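Local coordinates for nitroreductase family protein (Lactobacillus plantarum, PDB 4QLX) that acts as an FMN-dependent enone reductase, probably using NADH to turn 10-oxo-11-octadecenoate into 10-oxooctadecanoate during the saturation of polyunsaturated fatty acids, at residues 45-50 with 150-155; 53-57 with 99-103; 87-93 with 193-198; 92-98 with 186-192. All blocks are in the same frame, centred on the assembly; numbering follows the deposited sequence.

How the contacts relate
Contacts 1 and 3 lie deepest, their centres 8 and 7 Å from that of the chain; contact 2 is also buried but 19 Å out, beside flavin and fatty acid, and contact 4 is only partly buried. Contacts 3 and 4 are two lengths of one strand pair, 89-96 with 188-197, sharing Phe92 and Ile93. Contact 3 is a mostly apolar ladder, whereas contact 4 ends in a salt bridge toward the surface. Contact 1 joins the end of helix 36-46 and its following turn to helix 137-161, and its Gly152 CA packs 3.6 Å from Ile93 CD1 of the sheet. Contact 2 joins loops and meets contact 4 through a probable hydrogen bond from Asp96 N to Ser57 O.

Contact 1 (45-50 with 150-155); sequences EAATAP and VVGMQL. With FMN (flavin mononucleotide), chain J.
The flat amide of Gln154 meets Ala46 and Thr48 at its edge, where NE2 donates near the amide plane to Ala46 O (3.0 Å) and to Thr48 OG1 (3.2 Å), while CA and CB of Ala49 lie over one face, CB 3.6 Å from NE2. A bend at chi2 (-143°) in the glutamine chain turns the amide to the end of helix 36-46, where Ala47 is the first residue to leave helical geometry and a type I turn runs from Ala46 to Ala49.

Ala46 O takes two bonds from the same face of its carbonyl plane, one from Ala49 N within the turn and one from Gln154 NE2, which stands 43° out of that plane. The two donors therefore sit only 3.1 Å apart (Ala49 N to Gln154 NE2) without bonding to each other. Thr48 OG1 passes the chain on, donating to Glu45 O at 2.7 Å almost straight down the carbonyl. Beside the amide the packing is apolar: Ala46 CB rests 3.8 Å from Leu155 CB and 4.0 Å from Val151 CG2. Pro50 O has no polar partner in the model and is met by Val150 CG2. Pro50 CB itself touches the ribityl O3' of FMN at 3.0 Å, and Arg22 of the second subunit bonds both Thr48 O and the cofactor.

Both amide hydrogens are thus spent, one on the last helical residue, Ala46, and one on Thr48 in the turn that follows, which fixes the amide's rotation. The carbonyl-rich helix end would probably strengthen these bonds, and the glutamine ties helix 137-161 to the segment leading into the flavin pocket.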
# COMPACT_ATOMS: atom_id res chain seq x y z
N GLU A 45 -11.32 7.17 3.55
CA GLU A 45 -11.15 5.76 3.92
C GLU A 45 -9.73 5.24 3.64
O GLU A 45 -9.13 4.54 4.47
CB GLU A 45 -12.19 4.91 3.20
CG GLU A 45 -13.59 5.07 3.79
CD GLU A 45 -14.70 4.52 2.91
OE1 GLU A 45 -14.43 4.10 1.76
OE2 GLU A 45 -15.87 4.52 3.36
N ALA A 46 -9.17 5.60 2.49
CA ALA A 46 -7.79 5.23 2.17
C ALA A 46 -6.78 5.85 3.15
O ALA A 46 -5.73 5.27 3.42
CB ALA A 46 -7.45 5.65 0.75
N ALA A 47 -7.09 7.03 3.66
CA ALA A 47 -6.13 7.78 4.47
C ALA A 47 -6.13 7.31 5.92
O ALA A 47 -5.46 7.91 6.77
CB ALA A 47 -6.41 9.28 4.39
N THR A 48 -6.87 6.24 6.20
CA THR A 48 -6.65 5.46 7.41
C THR A 48 -5.30 4.74 7.35
O THR A 48 -4.82 4.22 8.36
CB THR A 48 -7.78 4.43 7.65
OG1 THR A 48 -7.82 3.49 6.56
CG2 THR A 48 -9.14 5.12 7.75
N ALA A 49 -4.67 4.74 6.17
CA ALA A 49 -3.33 4.16 5.99
C ALA A 49 -2.29 4.67 7.02
O ALA A 49 -2.42 5.79 7.53
CB ALA A 49 -2.83 4.44 4.54
N PRO A 50 -1.26 3.86 7.31
CA PRO A 50 -0.15 4.32 8.16
C PRO A 50 0.74 5.28 7.38
O PRO A 50 0.62 5.36 6.16
CB PRO A 50 0.61 3.03 8.47
CG PRO A 50 0.43 2.23 7.22
CD PRO A 50 -1.02 2.49 6.82
N VAL A 150 1.50 3.72 0.13
CA VAL A 150 0.63 2.89 0.97
C VAL A 150 -0.80 3.42 0.97
O VAL A 150 -1.75 2.63 1.06
CB VAL A 150 1.13 2.74 2.43
CG1 VAL A 150 2.52 2.11 2.47
CG2 VAL A 150 1.11 4.09 3.19
N VAL A 151 -0.98 4.74 0.87
CA VAL A 151 -2.34 5.27 0.80
C VAL A 151 -2.92 4.96 -0.59
O VAL A 151 -4.12 4.70 -0.72
CB VAL A 151 -2.42 6.80 1.14
CG1 VAL A 151 -1.95 7.66 -0.03
CG2 VAL A 151 -3.84 7.19 1.52
N GLY A 152 -2.07 4.95 -1.62
CA GLY A 152 -2.52 4.60 -2.96
C GLY A 152 -3.00 3.16 -3.05
O GLY A 152 -4.04 2.85 -3.66
N MET A 153 -2.24 2.27 -2.43
CA MET A 153 -2.62 0.87 -2.33
C MET A 153 -3.96 0.72 -1.60
O MET A 153 -4.81 -0.04 -2.02
CB MET A 153 -1.53 0.05 -1.61
CG MET A 153 -1.78 -1.48 -1.62
SD MET A 153 -1.78 -2.23 -3.28
CE MET A 153 -3.50 -2.69 -3.48
N GLN A 154 -4.17 1.47 -0.52
CA GLN A 154 -5.45 1.35 0.17
C GLN A 154 -6.57 1.89 -0.71
O GLN A 154 -7.67 1.34 -0.71
CB GLN A 154 -5.43 2.04 1.54
CG GLN A 154 -4.63 1.22 2.57
CD GLN A 154 -5.22 1.24 3.97
OE1 GLN A 154 -5.20 0.23 4.68
NE2 GLN A 154 -5.75 2.40 4.39
N LEU A 155 -6.29 2.93 -1.50
CA LEU A 155 -7.33 3.54 -2.33
C LEU A 155 -7.78 2.56 -3.44
O LEU A 155 -8.96 2.52 -3.81
CB LEU A 155 -6.84 4.87 -2.92
CG LEU A 155 -7.85 5.70 -3.73
CD1 LEU A 155 -9.17 5.86 -2.97
CD2 LEU A 155 -7.29 7.06 -4.09
N1 FMN J . 6.56 3.10 13.83
C2 FMN J . 7.61 2.93 14.72
O2 FMN J . 7.38 2.73 15.91
N3 FMN J . 8.91 3.00 14.28
C4 FMN J . 9.19 3.25 12.95
O4 FMN J . 10.34 3.31 12.54
C4A FMN J . 8.15 3.40 12.06
N5 FMN J . 8.44 3.63 10.73
C5A FMN J . 7.42 3.77 9.82
C6 FMN J . 7.75 3.98 8.48
C7 FMN J . 6.74 4.12 7.55
C7M FMN J . 7.06 4.35 6.10
C8 FMN J . 5.41 4.03 7.95
C8M FMN J . 4.35 4.19 6.92
C9 FMN J . 5.08 3.83 9.29
C9A FMN J . 6.10 3.69 10.24
N10 FMN J . 5.80 3.50 11.60
C10 FMN J . 6.83 3.33 12.49
C1' FMN J . 4.38 3.40 12.10
C2' FMN J . 3.77 4.82 12.20
O2' FMN J . 4.33 5.55 13.29
C3' FMN J . 2.24 4.74 12.27
O3' FMN J . 1.74 4.21 11.03
C4' FMN J . 1.54 6.09 12.46
O4' FMN J . 1.81 6.64 13.73
C5' FMN J . 0.03 5.96 12.31
O5' FMN J . -0.45 5.07 13.30
P FMN J . -1.22 3.69 12.92
O1P FMN J . -2.47 3.99 12.12
O2P FMN J . -0.33 2.83 12.08
O3P FMN J . -1.56 3.01 14.24

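Contact 2 (53-57 with 99-103); sequences CNLQS and SHYVY. With KTC (10-oxooctadecanoic acid), chain D; FMN (flavin mononucleotide), chain J.
Cys53 meets Tyr103 at the ring edge, its SG 4.7 Å from the ring centroid and 78° off the normal, a sulfur-aromatic contact; the nearest ring carbon, Tyr103 CE2, is 3.4 Å from SG. With SG anti to the carbonyl carbon (chi1 -70°), the sulfur lies between the tyrosine and the fatty acid, also 3.4 Å from KTC C7. The backbone N of Cys53 donates to the ketone oxygen O2 of KTC at 2.7 Å, and Cys53 O is bonded by Trp107.

Next in line, Asn54 turns to the cofactor, with CB packed on FMN O4', and its carbonyl is held from within the loop by Gln56 NE2. Leu55 splits its branches across the contact: CD1 packs on His100 CA at 3.8 Å, and the Leu55 side chain crosses that of Tyr103 at about a right angle, bringing Leu55 CD2 4.1 Å from Tyr103 CD2. Helix 118-133 touches both Leu55 and Tyr103. At the end of the loop Ser57 OG pairs with Ser99 OG; at 2.4 Å this hydrogen bond is modelled so short that the exact distance is doubtful, and either hydroxyl could donate.

The start of the loop thus bonds the fatty acid through Cys53 N and packs on the ribityl chain of FMN through Asn54, while the Cys53, Leu55 and Ser57 side chains join it to 99-103. If the enone substrate's carbonyl sits as the product's does, the Cys53 N-H would probably polarise it.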
# COMPACT_ATOMS: atom_id res chain seq x y z
N CYS A 53 5.90 8.45 11.10
CA CYS A 53 5.63 9.41 12.18
C CYS A 53 4.25 10.06 12.11
O CYS A 53 4.06 11.18 12.59
CB CYS A 53 6.71 10.49 12.20
SG CYS A 53 8.32 9.87 12.75
N ASN A 54 3.29 9.34 11.53
CA ASN A 54 1.92 9.81 11.32
C ASN A 54 1.86 11.20 10.67
O ASN A 54 0.92 11.96 10.89
CB ASN A 54 1.13 9.82 12.64
CG ASN A 54 -0.39 9.83 12.41
OD1 ASN A 54 -0.86 9.33 11.38
ND2 ASN A 54 -1.15 10.40 13.34
N LEU A 55 2.86 11.52 9.85
CA LEU A 55 2.92 12.80 9.15
C LEU A 55 1.99 12.84 7.93
O LEU A 55 1.74 13.91 7.37
CB LEU A 55 4.36 13.10 8.72
CG LEU A 55 5.33 13.33 9.88
CD1 LEU A 55 6.73 13.59 9.35
CD2 LEU A 55 4.86 14.50 10.72
N GLN A 56 1.49 11.67 7.52
CA GLN A 56 0.45 11.59 6.50
C GLN A 56 0.85 12.41 5.26
O GLN A 56 0.11 13.30 4.83
CB GLN A 56 -0.88 12.09 7.07
CG GLN A 56 -1.45 11.23 8.19
CD GLN A 56 -2.47 11.99 9.03
OE1 GLN A 56 -3.57 12.29 8.57
NE2 GLN A 56 -2.10 12.32 10.28
N SER A 57 2.03 12.12 4.74
CA SER A 57 2.73 13.02 3.84
C SER A 57 2.22 12.91 2.40
O SER A 57 3.01 12.89 1.44
CB SER A 57 4.24 12.76 3.90
OG SER A 57 4.76 12.92 5.23
N SER A 99 5.89 17.98 5.17
CA SER A 99 4.92 17.47 6.14
C SER A 99 5.48 17.45 7.57
O SER A 99 4.72 17.50 8.54
CB SER A 99 4.46 16.06 5.74
OG SER A 99 5.49 15.11 5.96
N HIS A 100 6.81 17.40 7.69
CA HIS A 100 7.45 17.33 9.01
C HIS A 100 7.54 18.70 9.68
O HIS A 100 8.01 18.80 10.82
CB HIS A 100 8.86 16.74 8.88
CG HIS A 100 9.75 17.51 7.96
ND1 HIS A 100 9.55 17.55 6.60
CD2 HIS A 100 10.83 18.28 8.21
CE1 HIS A 100 10.48 18.30 6.04
NE2 HIS A 100 11.28 18.75 7.00
N TYR A 101 7.09 19.74 9.00
CA TYR A 101 7.11 21.08 9.58
C TYR A 101 6.24 21.13 10.84
O TYR A 101 6.51 21.93 11.74
CB TYR A 101 6.63 22.13 8.56
CG TYR A 101 7.66 22.51 7.49
CD1 TYR A 101 8.88 21.86 7.39
CD2 TYR A 101 7.40 23.54 6.59
CE1 TYR A 101 9.82 22.21 6.43
CE2 TYR A 101 8.34 23.90 5.61
CZ TYR A 101 9.54 23.23 5.53
OH TYR A 101 10.47 23.58 4.56
N VAL A 102 5.22 20.28 10.91
CA VAL A 102 4.32 20.29 12.07
C VAL A 102 4.61 19.18 13.08
O VAL A 102 3.84 18.98 14.01
CB VAL A 102 2.83 20.16 11.64
CG1 VAL A 102 2.37 21.40 10.90
CG2 VAL A 102 2.64 18.94 10.78
N TYR A 103 5.73 18.48 12.89
CA TYR A 103 6.07 17.30 13.68
C TYR A 103 5.91 17.56 15.18
O TYR A 103 5.16 16.86 15.86
CB TYR A 103 7.51 16.84 13.38
CG TYR A 103 7.88 15.48 13.96
CD1 TYR A 103 7.99 15.28 15.33
CD2 TYR A 103 8.15 14.41 13.13
CE1 TYR A 103 8.33 14.04 15.86
CE2 TYR A 103 8.50 13.18 13.64
CZ TYR A 103 8.58 13.00 15.01
OH TYR A 103 8.92 11.76 15.50
O1 KTC D . 2.93 3.27 21.55
C17 KTC D . 3.18 4.36 22.06
O KTC D . 3.39 4.44 23.38
C16 KTC D . 3.27 5.59 21.20
C15 KTC D . 3.74 5.15 19.82
C14 KTC D . 4.93 5.98 19.38
C13 KTC D . 4.52 6.83 18.20
C12 KTC D . 5.25 6.37 16.96
C11 KTC D . 6.58 7.07 16.84
C10 KTC D . 6.87 7.32 15.37
C9 KTC D . 7.81 6.26 14.83
C8 KTC D . 7.87 6.42 13.34
O2 KTC D . 6.83 6.43 12.70
C7 KTC D . 9.22 6.56 12.68
C6 KTC D . 9.06 6.56 11.18
C5 KTC D . 10.36 6.22 10.48
C4 KTC D . 11.09 7.48 10.07
C3 KTC D . 12.42 7.16 9.38
C2 KTC D . 13.32 8.39 9.38
C1 KTC D . 12.52 9.64 9.01
C KTC D . 13.38 10.87 8.87
N1 FMN J . 6.56 3.10 13.83
C2 FMN J . 7.61 2.93 14.72
O2 FMN J . 7.38 2.73 15.91
N3 FMN J . 8.91 3.00 14.28
C4 FMN J . 9.19 3.25 12.95
O4 FMN J . 10.34 3.31 12.54
C4A FMN J . 8.15 3.40 12.06
N5 FMN J . 8.44 3.63 10.73
C5A FMN J . 7.42 3.77 9.82
C6 FMN J . 7.75 3.98 8.48
C7 FMN J . 6.74 4.12 7.55
C7M FMN J . 7.06 4.35 6.10
C8 FMN J . 5.41 4.03 7.95
C8M FMN J . 4.35 4.19 6.92
C9 FMN J . 5.08 3.83 9.29
C9A FMN J . 6.10 3.69 10.24
N10 FMN J . 5.80 3.50 11.60
C10 FMN J . 6.83 3.33 12.49
C1' FMN J . 4.38 3.40 12.10
C2' FMN J . 3.77 4.82 12.20
O2' FMN J . 4.33 5.55 13.29
C3' FMN J . 2.24 4.74 12.27
O3' FMN J . 1.74 4.21 11.03
C4' FMN J . 1.54 6.09 12.46
O4' FMN J . 1.81 6.64 13.73
C5' FMN J . 0.03 5.96 12.31
O5' FMN J . -0.45 5.07 13.30
P FMN J . -1.22 3.69 12.92
O1P FMN J . -2.47 3.99 12.12
O2P FMN J . -0.33 2.83 12.08
O3P FMN J . -1.56 3.01 14.24

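Contact 3 (87-93 with 193-198); sequences ASAIVFI and GIAIGK
Val91 and Ile194 pair through both backbone bonds, Val91 N to Ile194 O and Ile194 N to Val91 O, each 2.8 Å; the second donor stands 42° out of the carbonyl plane. Two residues along, Ile196 N gives to Ala89 O at 2.9 Å, while Ile196 O receives Ala89 N at 3.3 Å and, weakly, Ser88 N at 2.9 Å with a bent N-H angle of 121°. Ser88 and Ala89 thus both face Ile196, a classic beta bulge. Ile90, in the non-hydrogen-bonded pair with Ala195, bonds backbone to backbone with Val63 of strand 58-63, and on the other flank Gly193 does so with Phe169 of strand 165-169.

The Ser88 hydroxyl is doubly satisfied, since its OG bonds to Val32 O and accepts from a water 2.8 Å away; that water takes the N-H of Lys198, bridging the strand ends. Ile93 CD1 meets Ile194 CG1 at 3.9 Å on the side of Val91, which touches helix 137-161, and Ala195 lies on the other, with Phe92 near Gly193.

Segments 89-93 and 193-197 run antiparallel (163° between their axes), part of the pairing of strands 89-96 and 188-197, the inner two of the four-stranded antiparallel sheet of the nitroreductase fold.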
# COMPACT_ATOMS: atom_id res chain seq x y z
N ALA A 87 -12.07 7.09 -17.21
CA ALA A 87 -12.31 7.02 -15.77
C ALA A 87 -13.36 8.01 -15.29
O ALA A 87 -13.46 9.12 -15.82
CB ALA A 87 -11.01 7.23 -15.00
N SER A 88 -14.14 7.61 -14.29
CA SER A 88 -15.05 8.53 -13.62
C SER A 88 -14.25 9.65 -12.97
O SER A 88 -14.61 10.82 -13.06
CB SER A 88 -15.91 7.81 -12.57
OG SER A 88 -16.66 6.74 -13.14
N ALA A 89 -13.16 9.28 -12.30
CA ALA A 89 -12.27 10.27 -11.71
C ALA A 89 -10.86 9.70 -11.60
O ALA A 89 -10.68 8.49 -11.46
CB ALA A 89 -12.77 10.69 -10.34
N ILE A 90 -9.87 10.58 -11.71
CA ILE A 90 -8.50 10.19 -11.42
C ILE A 90 -8.11 10.90 -10.12
O ILE A 90 -8.39 12.09 -9.95
CB ILE A 90 -7.53 10.55 -12.55
CG1 ILE A 90 -7.98 9.89 -13.87
CG2 ILE A 90 -6.10 10.12 -12.20
CD1 ILE A 90 -8.88 10.79 -14.71
N VAL A 91 -7.51 10.16 -9.20
CA VAL A 91 -6.99 10.76 -7.99
C VAL A 91 -5.48 10.73 -8.08
O VAL A 91 -4.86 9.65 -7.97
CB VAL A 91 -7.49 10.04 -6.74
CG1 VAL A 91 -6.83 10.62 -5.48
CG2 VAL A 91 -9.01 10.13 -6.65
N PHE A 92 -4.87 11.88 -8.32
CA PHE A 92 -3.42 11.91 -8.37
C PHE A 92 -2.82 12.15 -7.00
O PHE A 92 -3.29 13.03 -6.25
CB PHE A 92 -2.88 12.96 -9.35
CG PHE A 92 -1.43 12.77 -9.65
CD1 PHE A 92 -1.03 11.94 -10.69
CD2 PHE A 92 -0.46 13.34 -8.84
CE1 PHE A 92 0.30 11.71 -10.94
CE2 PHE A 92 0.88 13.12 -9.08
CZ PHE A 92 1.27 12.31 -10.12
N ILE A 93 -1.78 11.40 -6.67
CA ILE A 93 -1.16 11.49 -5.36
C ILE A 93 0.23 12.09 -5.47
O ILE A 93 1.08 11.63 -6.23
CB ILE A 93 -1.10 10.10 -4.66
CG1 ILE A 93 -2.46 9.40 -4.78
CG2 ILE A 93 -0.72 10.27 -3.17
CD1 ILE A 93 -2.48 7.95 -4.28
N GLY A 193 -0.88 8.26 -10.24
CA GLY A 193 -2.30 8.50 -10.41
C GLY A 193 -3.09 7.25 -10.09
O GLY A 193 -2.61 6.13 -10.28
N ILE A 194 -4.30 7.43 -9.58
CA ILE A 194 -5.23 6.32 -9.40
C ILE A 194 -6.47 6.61 -10.24
O ILE A 194 -7.26 7.50 -9.91
CB ILE A 194 -5.66 6.14 -7.92
CG1 ILE A 194 -4.45 5.98 -6.98
CG2 ILE A 194 -6.62 4.96 -7.78
CD1 ILE A 194 -3.56 4.79 -7.27
N ALA A 195 -6.65 5.88 -11.34
CA ALA A 195 -7.86 6.02 -12.14
C ALA A 195 -8.94 5.14 -11.55
O ALA A 195 -8.69 3.99 -11.26
CB ALA A 195 -7.60 5.66 -13.61
N ILE A 196 -10.15 5.68 -11.39
CA ILE A 196 -11.25 4.94 -10.76
C ILE A 196 -12.53 5.00 -11.62
O ILE A 196 -12.85 6.04 -12.20
CB ILE A 196 -11.58 5.51 -9.35
CG1 ILE A 196 -10.33 5.55 -8.46
CG2 ILE A 196 -12.70 4.73 -8.68
CD1 ILE A 196 -10.61 6.07 -7.02
N GLY A 197 -13.26 3.89 -11.69
CA GLY A 197 -14.58 3.88 -12.30
C GLY A 197 -15.19 2.49 -12.28
O GLY A 197 -14.66 1.60 -11.63
N LYS A 198 -16.32 2.32 -12.97
CA LYS A 198 -16.91 1.00 -13.18
C LYS A 198 -16.25 0.32 -14.36
O LYS A 198 -16.07 0.94 -15.40
CB LYS A 198 -18.42 1.08 -13.46
CG LYS A 198 -19.33 1.13 -12.25
CD LYS A 198 -19.46 -0.24 -11.60
CE LYS A 198 -20.05 -1.26 -12.56
NZ LYS A 198 -20.26 -2.58 -11.88
O HOH W 1 -16.43 4.51 -14.87

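Contact 4 (92-98 with 186-192); sequences FIAGDTQ and KRYVPVM
Strands 92-96 and 188-192 run antiparallel but twisted, their axes 139° apart, and Ile93 O accepts from Val191 N (3.2 Å) and, weakly, from Met192 N, so the two residues facing Ile93 form a classic beta bulge that shifts the register by one. Gly95 and Val189 pair by both their backbone bonds. Phe92 sets one ring face over Met192 O, the oxygen 3.6 Å above the plane and over its centre, while Pro190 CB lies at the ring edge.

This is the middle of the nitroreductase sheet, with strand 58-63 on the far side of 89-96. Ile146 of the second subunit packs on Val191 and Met192.

Toward the strand's end, Arg187 stretches out fully and grips Asp96 side-on: NE reaches OD1 at 2.8 Å and NH2 reaches OD2 at 2.9 Å, with carboxylate and guanidinium planes 59° apart. Arg187 CG sits 3.7 Å above the Tyr188 ring centre, with Tyr188 OH on one guanidinium face. Gln98 N meets Asp96 OD1 from the opposite face, closing an Asx turn. Thr97 N and OG1 both bond Arg187 O, OG1 at 2.7 Å. The Gln98 amide lies nearly parallel to the guanidinium (12°), and its NE2 reaches Lys186 O through a water.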
# COMPACT_ATOMS: atom_id res chain seq x y z
N PHE A 92 -4.87 11.88 -8.32
CA PHE A 92 -3.42 11.91 -8.37
C PHE A 92 -2.82 12.15 -7.00
O PHE A 92 -3.29 13.03 -6.25
CB PHE A 92 -2.88 12.96 -9.35
CG PHE A 92 -1.43 12.77 -9.65
CD1 PHE A 92 -1.03 11.94 -10.69
CD2 PHE A 92 -0.46 13.34 -8.84
CE1 PHE A 92 0.30 11.71 -10.94
CE2 PHE A 92 0.88 13.12 -9.08
CZ PHE A 92 1.27 12.31 -10.12
N ILE A 93 -1.78 11.40 -6.67
CA ILE A 93 -1.16 11.49 -5.36
C ILE A 93 0.23 12.09 -5.47
O ILE A 93 1.08 11.63 -6.23
CB ILE A 93 -1.10 10.10 -4.66
CG1 ILE A 93 -2.46 9.40 -4.78
CG2 ILE A 93 -0.72 10.27 -3.17
CD1 ILE A 93 -2.48 7.95 -4.28
N ALA A 94 0.45 13.16 -4.72
CA ALA A 94 1.75 13.81 -4.68
C ALA A 94 2.27 13.75 -3.25
O ALA A 94 1.49 13.72 -2.31
CB ALA A 94 1.67 15.24 -5.18
N GLY A 95 3.59 13.71 -3.09
CA GLY A 95 4.19 13.62 -1.78
C GLY A 95 4.46 14.99 -1.21
O GLY A 95 4.86 15.90 -1.94
N ASP A 96 4.22 15.15 0.08
CA ASP A 96 4.42 16.42 0.77
C ASP A 96 5.75 16.42 1.51
O ASP A 96 5.87 15.84 2.59
CB ASP A 96 3.26 16.68 1.74
CG ASP A 96 3.37 18.02 2.47
OD1 ASP A 96 4.30 18.81 2.18
OD2 ASP A 96 2.50 18.30 3.32
N THR A 97 6.75 17.08 0.94
CA THR A 97 8.10 17.06 1.50
C THR A 97 8.29 18.14 2.57
O THR A 97 9.41 18.42 2.98
CB THR A 97 9.16 17.23 0.41
OG1 THR A 97 9.12 18.56 -0.11
CG2 THR A 97 8.93 16.23 -0.71
N GLN A 98 7.20 18.74 3.01
CA GLN A 98 7.25 19.69 4.12
C GLN A 98 6.32 19.24 5.23
O GLN A 98 6.00 20.02 6.13
CB GLN A 98 6.89 21.10 3.65
CG GLN A 98 7.93 21.72 2.71
CD GLN A 98 7.48 23.06 2.15
OE1 GLN A 98 6.45 23.60 2.55
NE2 GLN A 98 8.23 23.58 1.19
N LYS A 186 8.24 23.63 -4.95
CA LYS A 186 9.14 23.58 -3.81
C LYS A 186 8.75 22.47 -2.84
O LYS A 186 9.60 21.94 -2.13
CB LYS A 186 9.14 24.91 -3.06
CG LYS A 186 9.82 26.08 -3.75
CD LYS A 186 9.95 27.25 -2.78
CE LYS A 186 10.82 26.86 -1.58
NZ LYS A 186 10.17 27.10 -0.24
N ARG A 187 7.46 22.14 -2.82
CA ARG A 187 6.87 21.32 -1.77
C ARG A 187 6.51 19.89 -2.17
O ARG A 187 6.81 18.93 -1.47
CB ARG A 187 5.61 22.01 -1.25
CG ARG A 187 4.95 21.25 -0.12
CD ARG A 187 3.81 22.02 0.49
NE ARG A 187 3.35 21.37 1.72
CZ ARG A 187 2.36 21.84 2.48
NH1 ARG A 187 1.72 22.94 2.13
NH2 ARG A 187 2.01 21.18 3.58
N TYR A 188 5.85 19.77 -3.32
CA TYR A 188 5.24 18.50 -3.70
C TYR A 188 6.02 17.73 -4.76
O TYR A 188 6.58 18.32 -5.67
CB TYR A 188 3.81 18.77 -4.18
CG TYR A 188 2.91 19.30 -3.10
CD1 TYR A 188 2.50 18.49 -2.05
CD2 TYR A 188 2.48 20.62 -3.11
CE1 TYR A 188 1.68 18.97 -1.05
CE2 TYR A 188 1.65 21.11 -2.12
CZ TYR A 188 1.25 20.28 -1.09
OH TYR A 188 0.44 20.78 -0.10
N VAL A 189 6.06 16.41 -4.61
CA VAL A 189 6.67 15.53 -5.60
C VAL A 189 5.64 14.55 -6.18
O VAL A 189 4.83 13.97 -5.45
CB VAL A 189 7.87 14.75 -5.01
CG1 VAL A 189 8.98 15.71 -4.57
CG2 VAL A 189 7.43 13.87 -3.84
N PRO A 190 5.66 14.34 -7.50
CA PRO A 190 4.66 13.44 -8.08
C PRO A 190 4.96 11.98 -7.77
O PRO A 190 6.13 11.60 -7.76
CB PRO A 190 4.76 13.72 -9.58
CG PRO A 190 6.17 14.16 -9.77
CD PRO A 190 6.61 14.84 -8.51
N VAL A 191 3.93 11.18 -7.52
CA VAL A 191 4.12 9.77 -7.24
C VAL A 191 3.33 8.88 -8.19
O VAL A 191 3.91 8.15 -9.00
CB VAL A 191 3.76 9.44 -5.78
CG1 VAL A 191 3.81 7.94 -5.53
CG2 VAL A 191 4.70 10.19 -4.82
N MET A 192 2.00 8.92 -8.11
CA MET A 192 1.17 8.08 -8.97
C MET A 192 -0.25 8.60 -9.12
O MET A 192 -0.76 9.30 -8.25
CB MET A 192 1.13 6.63 -8.44
CG MET A 192 0.38 6.47 -7.11
SD MET A 192 0.12 4.76 -6.55
CE MET A 192 1.73 4.38 -5.87
O HOH W 2 10.55 22.00 0.34